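Local coordinates for 5-Carboxyvanillate Decarboxylase (Novosphingobium aromaticivorans, PDB 4QRN), which probably catalyses the metal-dependent removal of a carboxylate from 5-carboxyvanillate, and here holds manganese with a nitro analogue of that aromatic acid, at residues A[23-28]-A[345-350]; A[175-180]-A[205-210]; A[300-305]-A[323-328]. One frame throughout, in Å; residues are numbered along the deposited sequence.

Interaction 1: A[23-28]-A[345-350]; sequences MTQDLK and EVRAMD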
loop_
_atom_site.group_PDB
_atom_site.type_symbol
_atom_site.label_atom_id
_atom_site.label_comp_id
_atom_site.label_asym_id
_atom_site.label_seq_id
_atom_site.Cartn_x
_atom_site.Cartn_y
_atom_site.Cartn_z
ATOM N N MET A 23 -4.583 18.441 -32.555
ATOM C CA MET A 23 -4.147 17.227 -31.879
ATOM C C MET A 23 -4.185 16.070 -32.869
ATOM O O MET A 23 -4.983 16.074 -33.829
ATOM C CB MET A 23 -5.044 16.935 -30.660
ATOM C CG MET A 23 -6.560 16.908 -30.951
ATOM S SD MET A 23 -7.618 16.967 -29.478
ATOM C CE MET A 23 -7.337 15.295 -28.912
ATOM N N THR A 24 -3.344 15.078 -32.620
ATOM C CA THR A 24 -3.287 13.926 -33.497
ATOM C C THR A 24 -3.401 12.627 -32.724
ATOM O O THR A 24 -3.075 12.559 -31.516
ATOM C CB THR A 24 -1.996 13.954 -34.355
ATOM O OG1 THR A 24 -2.039 12.881 -35.302
ATOM C CG2 THR A 24 -0.734 13.855 -33.482
ATOM N N GLN A 25 -3.889 11.604 -33.423
ATOM C CA GLN A 25 -3.895 10.253 -32.900
ATOM C C GLN A 25 -2.564 9.578 -33.198
ATOM O O GLN A 25 -2.276 8.527 -32.634
ATOM C CB GLN A 25 -5.043 9.442 -33.514
ATOM C CG GLN A 25 -6.417 9.953 -33.094
ATOM C CD GLN A 25 -6.596 9.931 -31.593
ATOM O OE1 GLN A 25 -6.644 8.868 -30.978
ATOM N NE2 GLN A 25 -6.690 11.108 -30.993
ATOM N N ASP A 26 -1.764 10.156 -34.093
ATOM C CA ASP A 26 -0.483 9.544 -34.441
ATOM C C ASP A 26 0.407 9.383 -33.208
ATOM O O ASP A 26 0.560 10.299 -32.395
ATOM C CB ASP A 26 0.274 10.396 -35.454
ATOM C CG ASP A 26 -0.440 10.533 -36.791
ATOM O OD1 ASP A 26 -1.408 9.782 -37.068
ATOM O OD2 ASP A 26 -0.009 11.412 -37.577
ATOM N N LEU A 27 1.007 8.221 -33.076
ATOM C CA LEU A 27 2.038 8.008 -32.072
ATOM C C LEU A 27 3.195 7.438 -32.857
ATOM O O LEU A 27 3.125 6.294 -33.322
ATOM C CB LEU A 27 1.550 7.008 -31.038
ATOM C CG LEU A 27 0.552 7.555 -30.023
ATOM C CD1 LEU A 27 -0.021 6.415 -29.222
ATOM C CD2 LEU A 27 1.235 8.548 -29.089
ATOM N N LYS A 28 4.240 8.246 -33.027
ATOM C CA LYS A 28 5.282 7.908 -33.986
ATOM C C LYS A 28 6.554 7.530 -33.273
ATOM O O LYS A 28 6.958 8.192 -32.311
ATOM C CB LYS A 28 5.576 9.110 -34.887
ATOM C CG LYS A 28 4.364 9.696 -35.587
ATOM C CD LYS A 28 4.774 10.893 -36.427
ATOM C CE LYS A 28 3.586 11.552 -37.083
ATOM N NZ LYS A 28 4.012 12.727 -37.893
ATOM N N GLU A 345 -2.968 6.085 -23.081
ATOM C CA GLU A 345 -2.056 6.402 -21.972
ATOM C C GLU A 345 -0.808 7.093 -22.504
ATOM O O GLU A 345 -0.337 8.042 -21.887
ATOM C CB GLU A 345 -1.710 5.143 -21.178
ATOM C CG GLU A 345 -2.872 4.676 -20.337
ATOM C CD GLU A 345 -2.574 3.480 -19.446
ATOM O OE1 GLU A 345 -1.510 2.832 -19.595
ATOM O OE2 GLU A 345 -3.448 3.213 -18.583
ATOM N N VAL A 346 -0.266 6.607 -23.615
ATOM C CA VAL A 346 0.902 7.251 -24.188
ATOM C C VAL A 346 0.553 8.696 -24.550
ATOM O O VAL A 346 1.327 9.611 -24.291
ATOM C CB VAL A 346 1.445 6.491 -25.418
ATOM C CG1 VAL A 346 2.743 7.137 -25.881
ATOM C CG2 VAL A 346 1.680 5.011 -25.081
ATOM N N ARG A 347 -0.628 8.914 -25.149
ATOM C CA ARG A 347 -1.038 10.259 -25.505
ATOM C C ARG A 347 -1.121 11.157 -24.282
ATOM O O ARG A 347 -0.720 12.334 -24.328
ATOM C CB ARG A 347 -2.373 10.236 -26.253
ATOM C CG ARG A 347 -2.291 9.483 -27.545
ATOM C CD ARG A 347 -3.592 9.576 -28.384
ATOM N NE ARG A 347 -3.425 8.774 -29.605
ATOM C CZ ARG A 347 -3.917 7.549 -29.795
ATOM N NH1 ARG A 347 -4.707 6.961 -28.905
ATOM N NH2 ARG A 347 -3.629 6.907 -30.911
ATOM N N ALA A 348 -1.684 10.648 -23.201
ATOM C CA ALA A 348 -1.796 11.454 -21.991
ATOM C C ALA A 348 -0.410 11.812 -21.463
ATOM O O ALA A 348 -0.171 12.945 -21.033
ATOM C CB ALA A 348 -2.600 10.722 -20.932
ATOM N N MET A 349 0.501 10.852 -21.474
ATOM C CA MET A 349 1.853 11.102 -20.981
ATOM C C MET A 349 2.569 12.136 -21.851
ATOM O O MET A 349 3.249 13.026 -21.331
ATOM C CB MET A 349 2.644 9.785 -20.884
ATOM C CG MET A 349 2.047 8.762 -19.907
ATOM S SD MET A 349 1.999 9.341 -18.194
ATOM C CE MET A 349 0.410 10.153 -18.089
ATOM N N ASP A 350 2.407 12.028 -23.166
ATOM C CA ASP A 350 3.033 12.987 -24.075
ATOM C C ASP A 350 2.571 14.409 -23.782
ATOM O O ASP A 350 3.315 15.359 -24.052
ATOM C CB ASP A 350 2.623 12.681 -25.516
ATOM C CG ASP A 350 3.355 11.523 -26.171
ATOM O OD1 ASP A 350 4.439 11.075 -25.725
ATOM O OD2 ASP A 350 2.826 11.099 -27.217
HETATM O O HOH W 1 -1.223 10.823 -30.343
#
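The guanidinium of R347 lies between two side chains of the N-terminal segment. Over one face stands the amide oxygen of Q25, OE1 being 3.3 Å from CZ of R347; over the opposite face, offset toward the rim, sits CD1 of L27. At the edge, in the guanidinium plane, lie the backbone O of Q25 and a water. R347 grips that carbonyl side-on, both nitrogens converging on one atom. The short bond runs from NH2 of R347 to O of Q25, 2.7 Å and nearly straight at 163°, on a lone pair in the carbonyl plane. The second, from NE of R347 to the same O, is longer at 3.2 Å and more bent, the donor standing above the carbonyl plane. The Q25 chain folds back at chi2 (-59°), which carries its amide over the guanidinium, the two planes 33° apart. OE1 makes no hydrogen bond to R347 there; its contact is with the flat face. The water bridges O of T24 and O of D26 and weakly accepts from NE of R347. The other methyl of L27 turns to the helix: its CD2 meets CG1 of V346 at 3.8 Å and OD2 of D350 at 3.5 Å. The D350 carboxylate has its polar partners in Y35 and R37. The positive charge of R347, paired through NH1 with D344 of its own helix, probably strengthens its hold on the carbonyl, fastening an irregular loop to the helix, while L27 and V346 add the apolar part of the contact.

Interaction 2: A[175-180]-A[205-210]; sequences KGIQIN and QPLYIH. With MN (manganese (II) ion), chain E; 1DF (4-hydroxy-3-methoxy-5-nitrobenzoic acid), chain F.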
loop_
_atom_site.group_PDB
_atom_site.type_symbol
_atom_site.label_atom_id
_atom_site.label_comp_id
_atom_site.label_asym_id
_atom_site.label_seq_id
_atom_site.Cartn_x
_atom_site.Cartn_y
_atom_site.Cartn_z
ATOM N N LYS A 175 21.159 -5.629 -19.345
ATOM C CA LYS A 175 21.430 -4.388 -18.607
ATOM C C LYS A 175 21.165 -4.513 -17.117
ATOM O O LYS A 175 21.414 -3.579 -16.358
ATOM C CB LYS A 175 20.618 -3.248 -19.226
ATOM C CG LYS A 175 21.014 -2.970 -20.665
ATOM C CD LYS A 175 22.469 -2.565 -20.826
ATOM C CE LYS A 175 22.762 -2.170 -22.259
ATOM N NZ LYS A 175 24.145 -1.650 -22.366
ATOM N N GLY A 176 20.719 -5.681 -16.668
ATOM C CA GLY A 176 20.424 -5.926 -15.263
ATOM C C GLY A 176 19.567 -7.161 -15.200
ATOM O O GLY A 176 19.520 -7.930 -16.170
ATOM N N ILE A 177 18.903 -7.356 -14.060
ATOM C CA ILE A 177 18.022 -8.502 -13.880
ATOM C C ILE A 177 16.721 -8.020 -13.238
ATOM O O ILE A 177 16.675 -7.012 -12.521
ATOM C CB ILE A 177 18.613 -9.688 -13.044
ATOM C CG1 ILE A 177 18.940 -9.235 -11.608
ATOM C CG2 ILE A 177 19.818 -10.302 -13.773
ATOM C CD1 ILE A 177 19.178 -10.371 -10.662
ATOM N N GLN A 178 15.670 -8.791 -13.525
ATOM C CA GLN A 178 14.394 -8.634 -12.837
ATOM C C GLN A 178 14.167 -9.842 -11.952
ATOM O O GLN A 178 14.250 -10.978 -12.419
ATOM C CB GLN A 178 13.254 -8.521 -13.861
ATOM C CG GLN A 178 11.874 -8.476 -13.186
ATOM C CD GLN A 178 10.777 -8.213 -14.181
ATOM O OE1 GLN A 178 10.693 -7.119 -14.743
ATOM N NE2 GLN A 178 9.926 -9.217 -14.414
ATOM N N ILE A 179 13.872 -9.597 -10.671
ATOM C CA ILE A 179 13.443 -10.648 -9.761
ATOM C C ILE A 179 11.986 -10.351 -9.429
ATOM O O ILE A 179 11.622 -9.214 -9.098
ATOM C CB ILE A 179 14.325 -10.722 -8.496
ATOM C CG1 ILE A 179 15.738 -11.180 -8.894
ATOM C CG2 ILE A 179 13.695 -11.673 -7.444
ATOM C CD1 ILE A 179 16.721 -11.295 -7.724
ATOM N N ASN A 180 11.150 -11.376 -9.548
ATOM C CA ASN A 180 9.706 -11.276 -9.378
ATOM C C ASN A 180 9.353 -11.464 -7.924
ATOM O O ASN A 180 8.716 -12.441 -7.520
ATOM C CB ASN A 180 9.063 -12.299 -10.302
ATOM C CG ASN A 180 9.526 -12.105 -11.695
ATOM O OD1 ASN A 180 9.224 -11.066 -12.286
ATOM N ND2 ASN A 180 10.320 -13.054 -12.222
ATOM N N GLN A 205 25.066 -3.330 -12.049
ATOM C CA GLN A 205 23.795 -3.249 -12.743
ATOM C C GLN A 205 22.655 -3.158 -11.745
ATOM O O GLN A 205 22.780 -3.640 -10.612
ATOM C CB GLN A 205 23.588 -4.458 -13.639
ATOM C CG GLN A 205 24.515 -4.429 -14.826
ATOM C CD GLN A 205 24.233 -5.531 -15.816
ATOM O OE1 GLN A 205 23.686 -6.568 -15.452
ATOM N NE2 GLN A 205 24.606 -5.317 -17.087
ATOM N N PRO A 206 21.532 -2.582 -12.184
ATOM C CA PRO A 206 20.367 -2.483 -11.304
ATOM C C PRO A 206 19.598 -3.779 -11.219
ATOM O O PRO A 206 19.583 -4.605 -12.147
ATOM C CB PRO A 206 19.507 -1.424 -12.000
ATOM C CG PRO A 206 19.864 -1.598 -13.465
ATOM C CD PRO A 206 21.321 -1.891 -13.471
ATOM N N LEU A 207 18.921 -3.916 -10.084
ATOM C CA LEU A 207 17.935 -4.947 -9.844
ATOM C C LEU A 207 16.558 -4.338 -9.973
ATOM O O LEU A 207 16.260 -3.368 -9.261
ATOM C CB LEU A 207 18.101 -5.468 -8.418
ATOM C CG LEU A 207 16.987 -6.386 -7.926
ATOM C CD1 LEU A 207 16.851 -7.662 -8.796
ATOM C CD2 LEU A 207 17.221 -6.753 -6.475
ATOM N N TYR A 208 15.700 -4.886 -10.832
ATOM C CA TYR A 208 14.289 -4.486 -10.873
ATOM C C TYR A 208 13.509 -5.515 -10.044
ATOM O O TYR A 208 13.506 -6.708 -10.385
ATOM C CB TYR A 208 13.818 -4.460 -12.334
ATOM C CG TYR A 208 12.593 -3.586 -12.593
ATOM C CD1 TYR A 208 11.347 -3.874 -12.040
ATOM C CD2 TYR A 208 12.689 -2.456 -13.392
ATOM C CE1 TYR A 208 10.236 -3.059 -12.285
ATOM C CE2 TYR A 208 11.587 -1.660 -13.664
ATOM C CZ TYR A 208 10.363 -1.968 -13.114
ATOM O OH TYR A 208 9.286 -1.156 -13.387
ATOM N N ILE A 209 12.893 -5.078 -8.942
ATOM C CA ILE A 209 12.029 -5.983 -8.179
ATOM C C ILE A 209 10.625 -5.767 -8.710
ATOM O O ILE A 209 9.987 -4.745 -8.444
ATOM C CB ILE A 209 12.097 -5.785 -6.668
ATOM C CG1 ILE A 209 13.526 -5.977 -6.177
ATOM C CG2 ILE A 209 11.170 -6.819 -5.994
ATOM C CD1 ILE A 209 13.712 -5.795 -4.676
ATOM N N HIS A 210 10.182 -6.717 -9.527
ATOM C CA HIS A 210 8.867 -6.696 -10.138
ATOM C C HIS A 210 7.884 -7.437 -9.229
ATOM O O HIS A 210 8.285 -8.347 -8.499
ATOM C CB HIS A 210 8.966 -7.428 -11.479
ATOM C CG HIS A 210 7.716 -7.354 -12.297
ATOM N ND1 HIS A 210 6.650 -8.196 -12.103
ATOM C CD2 HIS A 210 7.361 -6.513 -13.301
ATOM C CE1 HIS A 210 5.680 -7.858 -12.946
ATOM N NE2 HIS A 210 6.094 -6.855 -13.705
HETATM MN MN MN E . 4.759 -5.699 -15.064
HETATM C C1 1DF F . -0.310 -8.039 -14.508
HETATM C CO1 1DF F . 0.227 -6.795 -14.335
HETATM C CO2 1DF F . 0.552 -9.156 -14.588
HETATM C CM1 1DF F . 1.660 -6.713 -14.349
HETATM C CM2 1DF F . 1.916 -9.006 -14.737
HETATM O OM 1DF F . 2.787 -10.049 -14.868
HETATM C CZ 1DF F . 2.502 -7.748 -14.746
HETATM C CC 1DF F . -1.776 -8.266 -14.537
HETATM C CV 1DF F . 2.284 -11.358 -14.596
HETATM O O1 1DF F . -2.529 -7.303 -14.979
HETATM O O2 1DF F . -2.214 -9.360 -14.165
HETATM O O3 1DF F . 3.752 -7.561 -15.052
HETATM N N 1DF F . 2.214 -5.487 -13.677
HETATM O O11 1DF F . 3.388 -5.334 -13.489
HETATM O O22 1DF F . 1.383 -4.686 -13.165
HETATM O O HOH W 2 6.061 -6.127 -16.773
#
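With CG anti to the backbone N (chi1 175°) and the chain extended through chi2, Q178 reaches across to H210 of the neighbouring strand segment, whose ring is likewise swung anti to N (chi1 -174°). The Q178 amide lies obliquely beside the imidazole, planes 22° apart, and its CD comes within 3.3 Å of H210 CB. NE2 of Q178 donates to OD1 of N180 at 2.9 Å, which fixes the amide's rotation. Strands 177-179 and 207-209 run parallel, joined by Y208 N to I177 O, I179 N to Y208 O and H210 N to I179 O, each 2.9 Å. With helix 194-203 they form a right-handed beta-alpha-beta unit of the amidohydrolase barrel; I177, I179 and L207 face that helix, L207 CD1 touching I179 CG1 at 3.7 Å. On the other face Y208 OH bonds to E41 and T309. Cut back to an alanine here, the Q178 side chain would probably leave OD1 of N180 without this donor and open a gap beside CB and the ring of H210. Farther along the 205-210 segment, NE2 of H210 binds manganese at 2.2 Å, alongside E41, D336, a water and the inhibitor's O3 and O11.

Interaction 3: A[300-305]-A[323-328]; sequences GYLKSN and QQVMGE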
loop_
_atom_site.group_PDB
_atom_site.type_symbol
_atom_site.label_atom_id
_atom_site.label_comp_id
_atom_site.label_asym_id
_atom_site.label_seq_id
_atom_site.Cartn_x
_atom_site.Cartn_y
_atom_site.Cartn_z
ATOM N N GLY A 300 16.392 9.283 2.414
ATOM C CA GLY A 300 17.727 9.291 1.856
ATOM C C GLY A 300 17.978 8.143 0.896
ATOM O O GLY A 300 18.566 8.354 -0.174
ATOM N N TYR A 301 17.550 6.942 1.255
ATOM C CA TYR A 301 17.744 5.811 0.351
ATOM C C TYR A 301 16.908 5.966 -0.908
ATOM O O TYR A 301 17.350 5.549 -1.973
ATOM C CB TYR A 301 17.422 4.465 1.028
ATOM C CG TYR A 301 18.361 4.160 2.172
ATOM C CD1 TYR A 301 19.732 3.998 1.951
ATOM C CD2 TYR A 301 17.893 4.074 3.473
ATOM C CE1 TYR A 301 20.597 3.742 3.000
ATOM C CE2 TYR A 301 18.742 3.834 4.524
ATOM C CZ TYR A 301 20.090 3.672 4.288
ATOM O OH TYR A 301 20.908 3.468 5.374
ATOM N N LEU A 302 15.704 6.523 -0.806
ATOM C CA LEU A 302 14.931 6.736 -2.035
ATOM C C LEU A 302 15.662 7.659 -2.983
ATOM O O LEU A 302 15.616 7.465 -4.194
ATOM C CB LEU A 302 13.546 7.298 -1.758
ATOM C CG LEU A 302 12.580 6.375 -1.038
ATOM C CD1 LEU A 302 11.243 7.081 -0.985
ATOM C CD2 LEU A 302 12.449 5.027 -1.716
ATOM N N LYS A 303 16.356 8.649 -2.451
ATOM C CA LYS A 303 17.016 9.628 -3.294
ATOM C C LYS A 303 18.366 9.155 -3.835
ATOM O O LYS A 303 18.845 9.725 -4.804
ATOM C CB LYS A 303 17.171 10.941 -2.539
ATOM C CG LYS A 303 15.837 11.645 -2.297
ATOM C CD LYS A 303 16.042 12.943 -1.549
ATOM C CE LYS A 303 14.778 13.777 -1.490
ATOM N NZ LYS A 303 15.041 15.087 -0.836
ATOM N N SER A 304 18.974 8.133 -3.237
ATOM C CA SER A 304 20.299 7.675 -3.681
ATOM C C SER A 304 20.347 6.264 -4.249
ATOM O O SER A 304 21.289 5.965 -4.991
ATOM C CB SER A 304 21.301 7.770 -2.552
ATOM O OG SER A 304 20.911 6.992 -1.456
ATOM N N ASN A 305 19.390 5.410 -3.902
ATOM C CA ASN A 305 19.488 3.986 -4.242
ATOM C C ASN A 305 18.245 3.371 -4.847
ATOM O O ASN A 305 18.327 2.238 -5.306
ATOM C CB ASN A 305 19.872 3.156 -3.014
ATOM C CG ASN A 305 21.241 3.494 -2.497
ATOM O OD1 ASN A 305 21.404 4.341 -1.603
ATOM N ND2 ASN A 305 22.247 2.844 -3.051
ATOM N N GLN A 323 8.026 12.443 -8.665
ATOM C CA GLN A 323 9.169 13.225 -9.131
ATOM C C GLN A 323 9.631 14.200 -8.052
ATOM O O GLN A 323 10.826 14.428 -7.874
ATOM C CB GLN A 323 8.827 14.021 -10.400
ATOM C CG GLN A 323 8.724 13.140 -11.634
ATOM C CD GLN A 323 8.178 13.917 -12.831
ATOM O OE1 GLN A 323 7.304 14.768 -12.674
ATOM N NE2 GLN A 323 8.698 13.631 -14.033
ATOM N N GLN A 324 8.691 14.802 -7.331
ATOM C CA GLN A 324 9.061 15.708 -6.259
ATOM C C GLN A 324 9.762 14.962 -5.114
ATOM O O GLN A 324 10.761 15.457 -4.575
ATOM C CB GLN A 324 7.828 16.454 -5.768
ATOM C CG GLN A 324 8.150 17.546 -4.739
ATOM C CD GLN A 324 6.930 18.067 -3.997
ATOM O OE1 GLN A 324 5.851 18.212 -4.570
ATOM N NE2 GLN A 324 7.104 18.356 -2.709
ATOM N N VAL A 325 9.255 13.795 -4.728
ATOM C CA VAL A 325 9.827 13.061 -3.593
ATOM C C VAL A 325 11.195 12.465 -3.928
ATOM O O VAL A 325 12.133 12.538 -3.139
ATOM C CB VAL A 325 8.867 11.912 -3.172
ATOM C CG1 VAL A 325 9.537 10.977 -2.160
ATOM C CG2 VAL A 325 7.583 12.492 -2.594
ATOM N N MET A 326 11.291 11.853 -5.105
ATOM C CA MET A 326 12.483 11.084 -5.486
ATOM C C MET A 326 13.516 11.952 -6.196
ATOM O O MET A 326 14.692 11.590 -6.224
ATOM C CB MET A 326 12.131 9.984 -6.505
ATOM C CG MET A 326 10.992 9.058 -6.248
ATOM S SD MET A 326 11.400 7.631 -5.323
ATOM C CE MET A 326 12.874 6.968 -6.093
ATOM N N GLY A 327 13.056 13.024 -6.844
ATOM C CA GLY A 327 13.843 13.750 -7.830
ATOM C C GLY A 327 13.424 13.359 -9.242
ATOM O O GLY A 327 13.222 12.174 -9.553
ATOM N N GLU A 328 13.342 14.351 -10.125
ATOM C CA GLU A 328 12.901 14.071 -11.488
ATOM C C GLU A 328 13.871 13.200 -12.282
ATOM O O GLU A 328 13.468 12.637 -13.295
ATOM C CB GLU A 328 12.609 15.350 -12.244
ATOM C CG GLU A 328 13.833 16.152 -12.534
ATOM C CD GLU A 328 13.558 17.339 -13.433
ATOM O OE1 GLU A 328 12.380 17.731 -13.574
ATOM O OE2 GLU A 328 14.515 17.888 -14.016
HETATM O O HOH W 3 17.233 12.505 -5.670
#
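M326 and L302 make the close part of this contact: CE of M326 lies 3.4 Å from the backbone O of L302, and SD of M326 stands 4.2 Å from CB of L302. The thioether gets there because its chain is bent twice, at chi2 (-88°) and chi3 (-48°), so the methyl turns back toward the last turn of helix 298-304. L302 also reaches V325, but its CD1 comes no nearer than 4.4 Å to CG1 of V325, a more relaxed apolar contact. Both L302 and V325 also rest on L272 of helix 268-284, which makes this buried side a three-helix cluster; V325 further packs on W315 of the second subunit. The solvent side is held differently. K303, exposed and extended beyond CG, lays its aliphatic chain across the end of helix 316-326, with CE 3.4 Å from the backbone O of V325. Its ammonium goes past this carbonyl to a long, weak ion pair with E299 of its own helix. Direct polar bonding between the two segments is absent; instead one water donates to O of M326 at 2.8 Å and, weakly, to O of K303, linking the two C-terminal helix ends where CA of K303 and CA of M326 are 5.2 Å apart. Both helices belong to the outer layer of the amidohydrolase barrel: strand 306-309 follows the first directly and strand 331-332 follows the second, so the contact joins the C-terminal turns of successive helices of a beta/alpha barrel, away from the metal site.

Overall arrangement
From the N terminus, the loop 23-28 comes first, and interaction 1 pairs it with helix 343-350 near the end of the chain, closing a loop of 316 residues that encloses both other contacts. Within it interaction 2 is the first to close, across the 24 residues between 175-180 and 205-210, joining neighbouring parallel strands at the metal centre. Interaction 3 follows in series, 17 residues separating 300-305 from 323-328, and ties two outer helices. None crosses another, and none touches: nearest atoms of interactions 2 and 3 are about 7 Å apart, those of 1 and 3 about 9 Å. Together they span N-terminal loop, barrel core and helical layer.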